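Local structure of hypothetical protein TM1553 (Thermotoga maritima, 1VRM) at residues Y257-V262 against G282-G287; V265-E270 against M300-L305; E84-I89 against V143-K148. The protein probably acts as an ApbE-type flavin transferase, moving FMN from FAD onto target proteins. All coordinates share one frame; numbering follows the deposited sequence.

Contact 1. Residues Y257-V262 against G282-G287; sequences YPARGV and GFVMAG
A259 and V262 bring the end of a loop and the start of strand 262-269 against F283, V284, A286 and G287 of helix 272-296, in the part of the ApbE fold where strand 262-269, this helix and strand 303-308 follow one another in the chain. Apolar contacts carry most of the burial. V262 CB stands over the centre of the F283 ring, 4.2 Å from the centroid and 11° off the ring normal, a CH-pi contact. Because CG1 of V262 is anti to the backbone N (chi1 -176°), it lies over the same ring, 3.9 Å from F283 CD2. Its other branch, CG2, turns to the helix backbone, 3.3 Å from G287 N, and also touches A286 CB. A259 CB packs on F283 CE1 and V284 CG2, while A259 O sits near the ring plane at the edge, 3.6 Å from F283 CE1. That oxygen accepts a hydrogen bond from H248 NE2, and the H248 ring also meets F283. An unidentified bound molecule approaches the V284 side chain and may mark a pocket.

Polar contacts hold the backbones together without a direct hydrogen bond. G287 CA gives a CA-H...O contact to R260 O, and a side chain at this glycine would collide with that oxygen. G261, with positive phi, also sits where a side chain would be crowded. Water 1 links loop and helix: its oxygen is 2.8 Å from R260 O and 2.8 Å from F283 O, and it accepts a weak bond from G287 N at 3.1 Å.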
loop_
_atom_site.group_PDB
_atom_site.type_symbol
_atom_site.label_atom_id
_atom_site.label_comp_id
_atom_site.label_asym_id
_atom_site.label_seq_id
_atom_site.Cartn_x
_atom_site.Cartn_y
_atom_site.Cartn_z
ATOM N N TYR A 257 -9.445 14.248 -7.012
ATOM C CA TYR A 257 -9.767 14.698 -5.665
ATOM C C TYR A 257 -9.699 13.468 -4.718
ATOM O O TYR A 257 -9.814 12.306 -5.176
ATOM C CB TYR A 257 -11.158 15.330 -5.600
ATOM C CG TYR A 257 -11.274 16.697 -6.218
ATOM C CD1 TYR A 257 -11.579 16.850 -7.566
ATOM C CD2 TYR A 257 -11.037 17.821 -5.444
ATOM C CE1 TYR A 257 -11.682 18.152 -8.131
ATOM C CE2 TYR A 257 -11.127 19.116 -5.992
ATOM C CZ TYR A 257 -11.452 19.258 -7.334
ATOM O OH TYR A 257 -11.526 20.558 -7.861
ATOM N N PRO A 258 -9.525 13.701 -3.408
ATOM C CA PRO A 258 -9.614 12.641 -2.426
ATOM C C PRO A 258 -10.879 11.866 -2.625
ATOM O O PRO A 258 -11.956 12.428 -2.836
ATOM C CB PRO A 258 -9.586 13.388 -1.080
ATOM C CG PRO A 258 -8.815 14.609 -1.367
ATOM C CD PRO A 258 -9.272 15.003 -2.753
ATOM N N ALA A 259 -10.766 10.552 -2.592
ATOM C CA ALA A 259 -11.955 9.719 -2.731
ATOM C C ALA A 259 -12.835 9.895 -1.471
ATOM O O ALA A 259 -12.300 9.942 -0.368
ATOM C CB ALA A 259 -11.524 8.273 -2.874
ATOM N N ARG A 260 -14.152 10.015 -1.655
ATOM C CA ARG A 260 -15.091 10.330 -0.588
ATOM C C ARG A 260 -16.055 9.195 -0.264
ATOM O O ARG A 260 -16.127 8.213 -1.015
ATOM C CB ARG A 260 -15.884 11.593 -0.947
ATOM C CG ARG A 260 -14.980 12.827 -1.255
ATOM C CD ARG A 260 -14.118 13.173 -0.070
ATOM N NE ARG A 260 -13.449 14.472 -0.196
ATOM C CZ ARG A 260 -12.647 14.965 0.741
ATOM N NH1 ARG A 260 -12.407 14.273 1.838
ATOM N NH2 ARG A 260 -12.058 16.139 0.569
ATOM N N GLY A 261 -16.742 9.279 0.879
ATOM C CA GLY A 261 -17.777 8.305 1.171
ATOM C C GLY A 261 -17.320 7.108 1.979
ATOM O O GLY A 261 -18.147 6.305 2.412
ATOM N N VAL A 262 -16.020 7.045 2.267
ATOM C CA VAL A 262 -15.400 5.855 2.883
ATOM C C VAL A 262 -14.366 6.278 3.933
ATOM O O VAL A 262 -13.560 7.184 3.698
ATOM C CB VAL A 262 -14.684 4.973 1.803
ATOM C CG1 VAL A 262 -14.132 3.687 2.447
ATOM C CG2 VAL A 262 -15.605 4.648 0.669
ATOM N N GLY A 282 -10.082 -0.536 -3.456
ATOM C CA GLY A 282 -11.394 -0.693 -2.778
ATOM C C GLY A 282 -11.844 0.587 -2.109
ATOM O O GLY A 282 -13.044 0.927 -2.113
ATOM N N PHE A 283 -10.915 1.310 -1.509
ATOM C CA PHE A 283 -11.229 2.607 -0.893
ATOM C C PHE A 283 -11.840 3.561 -1.943
ATOM O O PHE A 283 -12.853 4.177 -1.727
ATOM C CB PHE A 283 -9.990 3.232 -0.316
ATOM C CG PHE A 283 -10.267 4.464 0.520
ATOM C CD1 PHE A 283 -10.440 5.691 -0.114
ATOM C CD2 PHE A 283 -10.353 4.399 1.889
ATOM C CE1 PHE A 283 -10.673 6.845 0.625
ATOM C CE2 PHE A 283 -10.612 5.545 2.643
ATOM C CZ PHE A 283 -10.761 6.766 1.998
ATOM N N VAL A 284 -11.185 3.666 -3.090
ATOM C CA VAL A 284 -11.650 4.509 -4.170
ATOM C C VAL A 284 -12.987 4.041 -4.741
ATOM O O VAL A 284 -13.812 4.852 -5.091
ATOM C CB VAL A 284 -10.603 4.591 -5.297
ATOM C CG1 VAL A 284 -11.187 5.251 -6.558
ATOM C CG2 VAL A 284 -9.290 5.246 -4.808
HETATM N N MSE A 285 -13.178 2.738 -4.897
HETATM C CA MSE A 285 -14.382 2.234 -5.540
HETATM C C MSE A 285 -15.588 2.175 -4.601
HETATM O O MSE A 285 -16.732 2.184 -5.072
HETATM C CB MSE A 285 -14.083 0.844 -6.093
HETATM C CG MSE A 285 -13.147 0.910 -7.262
HETATM SE SE MSE A 285 -12.755 -0.881 -7.967
HETATM C CE MSE A 285 -14.558 -1.039 -9.021
ATOM N N ALA A 286 -15.340 2.047 -3.310
ATOM C CA ALA A 286 -16.446 1.764 -2.353
ATOM C C ALA A 286 -17.347 2.981 -2.118
ATOM O O ALA A 286 -18.488 2.847 -1.658
ATOM C CB ALA A 286 -15.925 1.256 -1.051
ATOM N N GLY A 287 -16.846 4.174 -2.399
ATOM C CA GLY A 287 -17.684 5.349 -2.253
ATOM C C GLY A 287 -18.672 5.498 -3.393
ATOM O O GLY A 287 -19.566 6.333 -3.317
HETATM O O HOH W 1 -14.623 6.278 -2.413
HETATM O O HOH W 2 -19.190 9.206 -2.046
#

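Contact 2. Residues V265-E270 against M300-L305; sequences VTIIAE and MGAHLL
Two neighbouring strands of the large antiparallel sheet, 262-269 and 303-308, pair here through T266, I267 and I268 against L305, L304 and H303. The short segments run at 158° to each other. T266-L305 and I268-H303 are hydrogen-bonded pairs, each closed by two backbone bonds; I267-L304 between them is the non-hydrogen-bonded pair. T266 N reaches L305 O at 2.9 Å, with L305 N answering to T266 O. I268 N donates to H303 O at 2.8 Å and almost straight (173° at the hydrogen), and H303 N returns a bond of 3.0 Å to I268 O.

I267 and L304 lie side by side on the face covered by helix 272-296. Packing is tight, I267 CD1 coming within 3.4 Å of L304 CB. The other branch of I267, CG2, is anti to the backbone N and lies 3.6 Å from A302 CB, so the two branches of the isoleucine reach the CB atoms of A302 and L304, two residues apart on the partner segment. T266, I268, H303 and L305 point to the opposite face, where F319 of helix 317-320 touches I268 and L305. The H303 ring approaches I268 O obliquely, with CD2 3.5 Å from that oxygen, while its ND1 is hydrogen-bonded to T318 OG1.

Water 3 joins T266 OG1, at 2.8 Å, to L305 O; T266 OG1 is also hydrogen-bonded to T232 OG1. Past the last pair, water 4 accepts from E270 N and donates to G301 O, 2.7 Å away. Alternating pair types with two faces of side chains are typical of an antiparallel sheet, here with a long helix rather than a hairpin joining adjacent strands.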
loop_
_atom_site.group_PDB
_atom_site.type_symbol
_atom_site.label_atom_id
_atom_site.label_comp_id
_atom_site.label_asym_id
_atom_site.label_seq_id
_atom_site.Cartn_x
_atom_site.Cartn_y
_atom_site.Cartn_z
ATOM N N VAL A 265 -10.883 0.793 4.402
ATOM C CA VAL A 265 -11.112 -0.511 3.783
ATOM C C VAL A 265 -9.945 -1.396 4.218
ATOM O O VAL A 265 -8.792 -0.982 4.096
ATOM C CB VAL A 265 -11.098 -0.440 2.247
ATOM C CG1 VAL A 265 -11.102 -1.850 1.630
ATOM C CG2 VAL A 265 -12.253 0.420 1.692
ATOM N N THR A 266 -10.274 -2.582 4.720
ATOM C CA THR A 266 -9.319 -3.565 5.228
ATOM C C THR A 266 -9.460 -4.815 4.375
ATOM O O THR A 266 -10.591 -5.289 4.155
ATOM C CB THR A 266 -9.627 -3.955 6.713
ATOM O OG1 THR A 266 -9.533 -2.776 7.574
ATOM C CG2 THR A 266 -8.707 -5.023 7.162
ATOM N N ILE A 267 -8.335 -5.288 3.855
ATOM C CA ILE A 267 -8.308 -6.444 2.978
ATOM C C ILE A 267 -7.403 -7.510 3.552
ATOM O O ILE A 267 -6.265 -7.242 3.888
ATOM C CB ILE A 267 -7.681 -6.070 1.626
ATOM C CG1 ILE A 267 -8.452 -4.939 0.952
ATOM C CG2 ILE A 267 -7.499 -7.219 0.700
ATOM C CD1 ILE A 267 -9.769 -5.256 0.596
ATOM N N ILE A 268 -7.958 -8.712 3.640
ATOM C CA ILE A 268 -7.183 -9.924 3.903
ATOM C C ILE A 268 -6.905 -10.605 2.573
ATOM O O ILE A 268 -7.811 -10.827 1.767
ATOM C CB ILE A 268 -7.961 -10.889 4.798
ATOM C CG1 ILE A 268 -8.292 -10.240 6.145
ATOM C CG2 ILE A 268 -7.187 -12.214 4.895
ATOM C CD1 ILE A 268 -9.319 -11.022 6.954
ATOM N N ALA A 269 -5.636 -10.930 2.333
ATOM C CA ALA A 269 -5.227 -11.567 1.090
ATOM C C ALA A 269 -4.043 -12.521 1.318
ATOM O O ALA A 269 -3.479 -12.584 2.417
ATOM C CB ALA A 269 -4.889 -10.572 0.006
ATOM N N GLU A 270 -3.719 -13.263 0.269
ATOM C CA GLU A 270 -2.620 -14.182 0.317
ATOM C C GLU A 270 -1.276 -13.539 0.521
ATOM O O GLU A 270 -0.363 -14.177 1.104
ATOM C CB GLU A 270 -2.579 -15.091 -0.919
ATOM C CG GLU A 270 -1.677 -16.280 -0.734
HETATM N N MSE A 300 -11.325 -11.533 -6.455
HETATM C CA MSE A 300 -9.963 -11.154 -6.811
HETATM C C MSE A 300 -8.968 -11.554 -5.718
HETATM O O MSE A 300 -7.784 -11.237 -5.807
HETATM C CB MSE A 300 -9.861 -9.662 -6.983
HETATM C CG MSE A 300 -10.462 -9.184 -8.246
HETATM SE SE MSE A 300 -10.068 -7.213 -8.405
HETATM C CE MSE A 300 -11.169 -6.601 -7.065
ATOM N N GLY A 301 -9.468 -12.261 -4.709
ATOM C CA GLY A 301 -8.687 -12.683 -3.571
ATOM C C GLY A 301 -8.544 -11.615 -2.484
ATOM O O GLY A 301 -7.628 -11.679 -1.660
ATOM N N ALA A 302 -9.448 -10.648 -2.463
ATOM C CA ALA A 302 -9.396 -9.555 -1.487
ATOM C C ALA A 302 -10.658 -9.651 -0.560
ATOM O O ALA A 302 -11.731 -9.200 -0.937
ATOM C CB ALA A 302 -9.371 -8.217 -2.253
ATOM N N HIS A 303 -10.505 -10.271 0.606
ATOM C CA HIS A 303 -11.557 -10.501 1.535
ATOM C C HIS A 303 -11.640 -9.309 2.424
ATOM O O HIS A 303 -10.658 -8.995 3.121
ATOM C CB HIS A 303 -11.262 -11.802 2.268
ATOM C CG HIS A 303 -11.030 -12.903 1.283
ATOM N ND1 HIS A 303 -12.040 -13.386 0.468
ATOM C CD2 HIS A 303 -9.876 -13.438 0.812
ATOM C CE1 HIS A 303 -11.517 -14.217 -0.425
ATOM N NE2 HIS A 303 -10.212 -14.272 -0.234
ATOM N N LEU A 304 -12.792 -8.637 2.454
ATOM C CA LEU A 304 -12.768 -7.264 2.939
ATOM C C LEU A 304 -13.806 -6.821 3.930
ATOM O O LEU A 304 -14.898 -7.392 4.049
ATOM C CB LEU A 304 -12.788 -6.311 1.798
ATOM C CG LEU A 304 -14.075 -6.057 1.070
ATOM C CD1 LEU A 304 -13.864 -4.942 0.056
ATOM C CD2 LEU A 304 -14.590 -7.328 0.394
ATOM N N LEU A 305 -13.439 -5.756 4.627
ATOM C CA LEU A 305 -14.318 -5.050 5.541
ATOM C C LEU A 305 -14.199 -3.571 5.206
ATOM O O LEU A 305 -13.078 -3.039 5.171
ATOM C CB LEU A 305 -13.874 -5.261 6.980
ATOM C CG LEU A 305 -14.668 -4.556 8.089
ATOM C CD1 LEU A 305 -14.494 -5.238 9.391
ATOM C CD2 LEU A 305 -14.202 -3.120 8.255
HETATM O O HOH W 3 -11.716 -1.082 7.271
HETATM O O HOH W 4 -5.565 -13.410 -1.952
#

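Contact 3. Residues E84-I89 against V143-K148; sequences ETYSLI and VLFDDK
The rings of Y86 and F145 meet in an offset edge-to-face (T-shaped) pair, with the edge of F145 toward a face of Y86, the centroids 5.7 Å apart and the planes at 89°. At the edge of the Y86 ring, in its plane, lies D147 OD1; at the F145 edge are Y86 CE1 and I89 CG2. The pair packs helix 83-98 against strand 143-146, an outer strand of a small antiparallel sheet, and V152 of the adjacent strand touches both rings. CG of Y86, anti to the backbone N (chi1 -162°), carries the ring across to the strand's end, where OH donates a very short hydrogen bond of 2.5 Å to D147 OD1. Ring and carboxylate planes are 83° apart. The same oxygen forms a salt bridge with K90 of the helix, so D147 is gripped twice. A phenylalanine in place of Y86 would probably leave D147 OD1 without its hydroxyl donor and the carboxylate freer to turn. One helical turn on, I89 extends the apolar contact: its CG2 lies 3.8 Å from F145 CE1 and 4.1 Å from V143 CG1.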
loop_
_atom_site.group_PDB
_atom_site.type_symbol
_atom_site.label_atom_id
_atom_site.label_comp_id
_atom_site.label_asym_id
_atom_site.label_seq_id
_atom_site.Cartn_x
_atom_site.Cartn_y
_atom_site.Cartn_z
ATOM N N GLU A 84 14.385 -5.601 -10.453
ATOM C CA GLU A 84 13.466 -5.362 -9.325
ATOM C C GLU A 84 12.488 -4.228 -9.644
ATOM O O GLU A 84 11.259 -4.318 -9.451
ATOM C CB GLU A 84 14.241 -5.051 -8.043
ATOM C CG GLU A 84 13.297 -4.887 -6.837
ATOM C CD GLU A 84 13.964 -4.442 -5.541
ATOM O OE1 GLU A 84 14.962 -3.670 -5.613
ATOM O OE2 GLU A 84 13.443 -4.859 -4.469
ATOM N N THR A 85 13.061 -3.141 -10.082
ATOM C CA THR A 85 12.271 -1.970 -10.395
ATOM C C THR A 85 11.278 -2.301 -11.530
ATOM O O THR A 85 10.076 -1.955 -11.478
ATOM C CB THR A 85 13.202 -0.899 -10.883
ATOM O OG1 THR A 85 14.076 -0.550 -9.816
ATOM C CG2 THR A 85 12.442 0.334 -11.289
ATOM N N TYR A 86 11.795 -2.956 -12.555
ATOM C CA TYR A 86 10.961 -3.297 -13.713
ATOM C C TYR A 86 9.752 -4.133 -13.305
ATOM O O TYR A 86 8.591 -3.832 -13.653
ATOM C CB TYR A 86 11.806 -3.998 -14.759
ATOM C CG TYR A 86 11.186 -4.021 -16.124
ATOM C CD1 TYR A 86 11.246 -2.891 -16.931
ATOM C CD2 TYR A 86 10.621 -5.160 -16.644
ATOM C CE1 TYR A 86 10.687 -2.877 -18.220
ATOM C CE2 TYR A 86 10.060 -5.158 -17.934
ATOM C CZ TYR A 86 10.130 -4.015 -18.716
ATOM O OH TYR A 86 9.605 -3.968 -20.008
ATOM N N SER A 87 10.019 -5.147 -12.491
ATOM C CA SER A 87 8.984 -6.065 -12.077
ATOM C C SER A 87 7.955 -5.353 -11.176
ATOM O O SER A 87 6.747 -5.554 -11.311
ATOM C CB SER A 87 9.596 -7.238 -11.331
ATOM O OG SER A 87 10.020 -6.838 -10.048
ATOM N N LEU A 88 8.409 -4.480 -10.288
ATOM C CA LEU A 88 7.452 -3.775 -9.415
ATOM C C LEU A 88 6.561 -2.800 -10.172
ATOM O O LEU A 88 5.365 -2.729 -9.958
ATOM C CB LEU A 88 8.187 -3.069 -8.259
ATOM C CG LEU A 88 7.320 -2.342 -7.257
ATOM C CD1 LEU A 88 6.254 -3.232 -6.650
ATOM C CD2 LEU A 88 8.271 -1.806 -6.203
ATOM N N ILE A 89 7.166 -2.038 -11.056
ATOM C CA ILE A 89 6.359 -1.136 -11.889
ATOM C C ILE A 89 5.374 -1.900 -12.755
ATOM O O ILE A 89 4.191 -1.550 -12.791
ATOM C CB ILE A 89 7.261 -0.176 -12.696
ATOM C CG1 ILE A 89 8.034 0.688 -11.704
ATOM C CG2 ILE A 89 6.477 0.698 -13.666
ATOM C CD1 ILE A 89 9.068 1.628 -12.328
ATOM N N VAL A 143 2.533 4.695 -18.972
ATOM C CA VAL A 143 3.814 4.035 -18.673
ATOM C C VAL A 143 4.052 2.945 -19.696
ATOM O O VAL A 143 3.251 1.987 -19.774
ATOM C CB VAL A 143 3.799 3.397 -17.297
ATOM C CG1 VAL A 143 5.212 2.854 -16.928
ATOM C CG2 VAL A 143 3.304 4.426 -16.259
ATOM N N LEU A 144 5.127 3.091 -20.464
ATOM C CA LEU A 144 5.456 2.157 -21.558
ATOM C C LEU A 144 6.653 1.322 -21.158
ATOM O O LEU A 144 7.549 1.795 -20.432
ATOM C CB LEU A 144 5.790 2.920 -22.829
ATOM C CG LEU A 144 4.775 3.997 -23.230
ATOM C CD1 LEU A 144 5.152 4.622 -24.562
ATOM C CD2 LEU A 144 3.365 3.439 -23.260
ATOM N N PHE A 145 6.654 0.073 -21.647
ATOM C CA PHE A 145 7.650 -0.922 -21.281
ATOM C C PHE A 145 8.366 -1.455 -22.498
ATOM O O PHE A 145 7.739 -1.697 -23.520
ATOM C CB PHE A 145 6.953 -2.080 -20.577
ATOM C CG PHE A 145 6.315 -1.688 -19.287
ATOM C CD1 PHE A 145 7.074 -1.607 -18.160
ATOM C CD2 PHE A 145 4.971 -1.386 -19.205
ATOM C CE1 PHE A 145 6.510 -1.223 -16.938
ATOM C CE2 PHE A 145 4.377 -1.014 -17.988
ATOM C CZ PHE A 145 5.161 -0.906 -16.865
ATOM N N ASP A 146 9.673 -1.653 -22.342
ATOM C CA ASP A 146 10.534 -2.329 -23.304
ATOM C C ASP A 146 11.106 -3.574 -22.601
ATOM O O ASP A 146 12.164 -3.510 -21.969
ATOM C CB ASP A 146 11.614 -1.353 -23.733
ATOM C CG ASP A 146 12.660 -1.961 -24.657
ATOM O OD1 ASP A 146 12.555 -3.159 -24.998
ATOM O OD2 ASP A 146 13.575 -1.189 -25.034
ATOM N N ASP A 147 10.424 -4.712 -22.763
ATOM C CA ASP A 147 10.911 -5.967 -22.174
ATOM C C ASP A 147 12.255 -6.435 -22.754
ATOM O O ASP A 147 13.069 -6.974 -22.020
ATOM C CB ASP A 147 9.907 -7.120 -22.342
ATOM C CG ASP A 147 8.566 -6.857 -21.685
ATOM O OD1 ASP A 147 8.465 -6.073 -20.712
ATOM O OD2 ASP A 147 7.578 -7.453 -22.177
ATOM N N LYS A 148 12.497 -6.204 -24.046
ATOM C CA LYS A 148 13.779 -6.585 -24.703
ATOM C C LYS A 148 14.976 -6.013 -23.919
ATOM O O LYS A 148 15.876 -6.738 -23.503
ATOM C CB LYS A 148 13.801 -6.051 -26.140
ATOM C CG LYS A 148 14.931 -6.566 -27.049
ATOM C CD LYS A 148 15.269 -5.550 -28.141
#

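Contact 3 closes along the chain before contacts 1 and 2 open, whereas the segments of contacts 1 and 2 alternate. Both of these draw on strand 262-269; helix 272-296, one side of contact 1, leads from that strand to strand 303-308, its partner in contact 2. Their centres are 16 Å apart and they touch directly, V265 CG2 lying 3.5 Å from F283 CA. Contact 2 thus joins two strands of the large antiparallel sheet, and contact 1 sets the approach to the first of them against the covering helix. Contact 3 stands apart on the small three-stranded sheet, its centre 28 Å from that of contact 1 and 26 Å from that of contact 2, with nearest atoms about 17 and 15 Å away.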